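Local coordinates for haloacid dehalogenase domain protein hydrolase (Planctomyces limnophilus, PDB 4OVY), which is a putative phosphatase of the haloacid dehalogenase family that binds calcium and probably acts as a hydrolase, at residues E36-F41 with I224-V229. Residues are numbered along the deposited sequence; the frame is centred on the assembly and turned at random.
Sequences ERIVTF and IGRRPV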
loop_
_atom_site.group_PDB
_atom_site.type_symbol
_atom_site.label_atom_id
_atom_site.label_comp_id
_atom_site.label_asym_id
_atom_site.label_seq_id
_atom_site.Cartn_x
_atom_site.Cartn_y
_atom_site.Cartn_z
ATOM N N GLU A 36 -6.449 -12.318 7.629
ATOM C CA GLU A 36 -6.794 -12.546 6.219
ATOM C C GLU A 36 -8.133 -11.917 5.799
ATOM O O GLU A 36 -8.504 -11.970 4.620
ATOM C CB GLU A 36 -6.817 -14.054 5.920
ATOM C CG GLU A 36 -5.447 -14.715 5.936
ATOM C CD GLU A 36 -5.517 -16.235 5.859
ATOM O OE1 GLU A 36 -6.340 -16.787 5.094
ATOM O OE2 GLU A 36 -4.742 -16.889 6.571
ATOM N N ARG A 37 -8.846 -11.312 6.746
ATOM C CA ARG A 37 -10.170 -10.744 6.477
ATOM C C ARG A 37 -10.085 -9.387 5.783
ATOM O O ARG A 37 -10.316 -8.340 6.389
ATOM C CB ARG A 37 -10.976 -10.648 7.769
ATOM C CG ARG A 37 -11.226 -12.009 8.399
ATOM C CD ARG A 37 -12.046 -11.899 9.670
ATOM N NE ARG A 37 -11.968 -13.146 10.415
ATOM C CZ ARG A 37 -12.358 -13.312 11.672
ATOM N NH1 ARG A 37 -12.895 -12.310 12.365
ATOM N NH2 ARG A 37 -12.204 -14.503 12.237
ATOM N N ILE A 38 -9.749 -9.430 4.501
ATOM C CA ILE A 38 -9.604 -8.243 3.666
ATOM C C ILE A 38 -10.837 -8.138 2.788
ATOM O O ILE A 38 -11.221 -9.117 2.127
ATOM C CB ILE A 38 -8.372 -8.363 2.737
ATOM C CG1 ILE A 38 -7.086 -8.590 3.538
ATOM C CG2 ILE A 38 -8.254 -7.151 1.819
ATOM C CD1 ILE A 38 -6.872 -7.600 4.655
ATOM N N VAL A 39 -11.451 -6.958 2.780
ATOM C CA VAL A 39 -12.582 -6.664 1.904
ATOM C C VAL A 39 -12.313 -5.379 1.126
ATOM O O VAL A 39 -11.841 -4.394 1.693
ATOM C CB VAL A 39 -13.924 -6.578 2.677
ATOM C CG1 VAL A 39 -13.872 -5.543 3.787
ATOM C CG2 VAL A 39 -15.074 -6.277 1.730
ATOM N N THR A 40 -12.603 -5.410 -0.176
ATOM C CA THR A 40 -12.342 -4.282 -1.064
ATOM C C THR A 40 -13.632 -3.727 -1.660
ATOM O O THR A 40 -14.508 -4.478 -2.103
ATOM C CB THR A 40 -11.372 -4.656 -2.203
ATOM O OG1 THR A 40 -11.861 -5.805 -2.909
ATOM C CG2 THR A 40 -9.993 -4.930 -1.662
ATOM N N PHE A 41 -13.729 -2.402 -1.662
ATOM C CA PHE A 41 -14.865 -1.674 -2.209
ATOM C C PHE A 41 -14.393 -0.712 -3.289
ATOM O O PHE A 41 -13.427 0.022 -3.092
ATOM C CB PHE A 41 -15.526 -0.817 -1.122
ATOM C CG PHE A 41 -16.165 -1.608 -0.018
ATOM C CD1 PHE A 41 -15.414 -2.069 1.054
ATOM C CD2 PHE A 41 -17.527 -1.870 -0.036
ATOM C CE1 PHE A 41 -16.006 -2.798 2.073
ATOM C CE2 PHE A 41 -18.123 -2.602 0.982
ATOM C CZ PHE A 41 -17.361 -3.059 2.037
ATOM N N ILE A 224 -1.803 -4.629 -1.075
ATOM C CA ILE A 224 -2.281 -5.441 0.059
ATOM C C ILE A 224 -1.460 -6.720 0.239
ATOM O O ILE A 224 -1.237 -7.170 1.370
ATOM C CB ILE A 224 -3.777 -5.796 -0.080
ATOM C CG1 ILE A 224 -4.603 -4.531 -0.369
ATOM C CG2 ILE A 224 -4.280 -6.496 1.179
ATOM C CD1 ILE A 224 -6.102 -4.737 -0.400
ATOM N N GLY A 225 -1.015 -7.305 -0.870
ATOM C CA GLY A 225 -0.272 -8.555 -0.834
ATOM C C GLY A 225 -1.118 -9.767 -0.504
ATOM O O GLY A 225 -0.584 -10.803 -0.114
ATOM N N ARG A 226 -2.432 -9.635 -0.659
ATOM C CA ARG A 226 -3.382 -10.689 -0.288
ATOM C C ARG A 226 -4.544 -10.685 -1.277
ATOM O O ARG A 226 -4.921 -9.645 -1.776
ATOM C CB ARG A 226 -3.971 -10.430 1.117
ATOM C CG ARG A 226 -3.005 -10.416 2.305
ATOM C CD ARG A 226 -3.748 -10.007 3.586
ATOM N NE ARG A 226 -2.962 -10.048 4.834
ATOM C CZ ARG A 226 -2.610 -11.161 5.479
ATOM N NH1 ARG A 226 -1.918 -11.083 6.614
ATOM N NH2 ARG A 226 -2.935 -12.359 4.996
ATOM N N ARG A 227 -5.135 -11.847 -1.526
ATOM C CA ARG A 227 -6.411 -11.911 -2.226
ATOM C C ARG A 227 -7.509 -11.589 -1.212
ATOM O O ARG A 227 -7.598 -12.262 -0.180
ATOM C CB ARG A 227 -6.635 -13.301 -2.812
ATOM C CG ARG A 227 -7.853 -13.402 -3.720
ATOM C CD ARG A 227 -8.222 -14.850 -4.011
ATOM N NE ARG A 227 -7.087 -15.622 -4.514
ATOM C CZ ARG A 227 -6.773 -15.809 -5.800
ATOM N NH1 ARG A 227 -5.712 -16.540 -6.103
ATOM N NH2 ARG A 227 -7.500 -15.288 -6.788
ATOM N N PRO A 228 -8.342 -10.569 -1.484
ATOM C CA PRO A 228 -9.451 -10.296 -0.555
ATOM C C PRO A 228 -10.439 -11.458 -0.480
ATOM O O PRO A 228 -10.560 -12.228 -1.431
ATOM C CB PRO A 228 -10.124 -9.048 -1.150
ATOM C CG PRO A 228 -9.056 -8.410 -1.999
ATOM C CD PRO A 228 -8.263 -9.558 -2.552
ATOM N N VAL A 229 -11.138 -11.580 0.644
ATOM C CA VAL A 229 -12.173 -12.607 0.785
ATOM C C VAL A 229 -13.569 -12.087 0.432
ATOM O O VAL A 229 -14.524 -12.864 0.346
ATOM C CB VAL A 229 -12.166 -13.233 2.196
ATOM C CG1 VAL A 229 -10.783 -13.796 2.507
ATOM C CG2 VAL A 229 -12.603 -12.221 3.242
HETATM O O HOH W 1 -6.969 -12.311 2.401
#
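Ile38 and Thr40, on one face of strand 38-41, pack in a largely apolar, buried contact against the loop that runs from helix 215-223 to strand 230-233. Ile224 and Pro228 supply part of the opposing surface: Ile38 CG2 lies 3.9 Å from Ile224 CD1, the two isoleucines running antiparallel alongside each other, while Thr40 CG2 comes within 3.6 Å of Pro228 CG. With Thr40 chi1 at 54°, CG2 is anti to the carbonyl carbon and both branches border the proline ring, CG2 nearer. The one direct hydrogen bond, Val229 N to Ile38 O (2.9 Å, 145° at the hydrogen), ties the loop's end to strand 38-41 just before the regular parallel pairing, in which Thr40 bonds Met230 and Val232. These are central strands of the HAD-type Rossmann-like core, and the first leads directly into Asp42, a calcium ligand. Beside Glu36 a water donates to Glu36 O and Arg227 O, bridging the backbones. The straight aliphatic part of Arg226 lies across Ile38, roughly perpendicular, its CD 3.6 Å from Ile38 CG1. Its guanidinium has Glu36 CA over one face, yet Glu36 OE2 remains 5.1 Å from Arg226 NH2; the salt bridge of Arg226 NE goes instead to Glu181 of the second subunit.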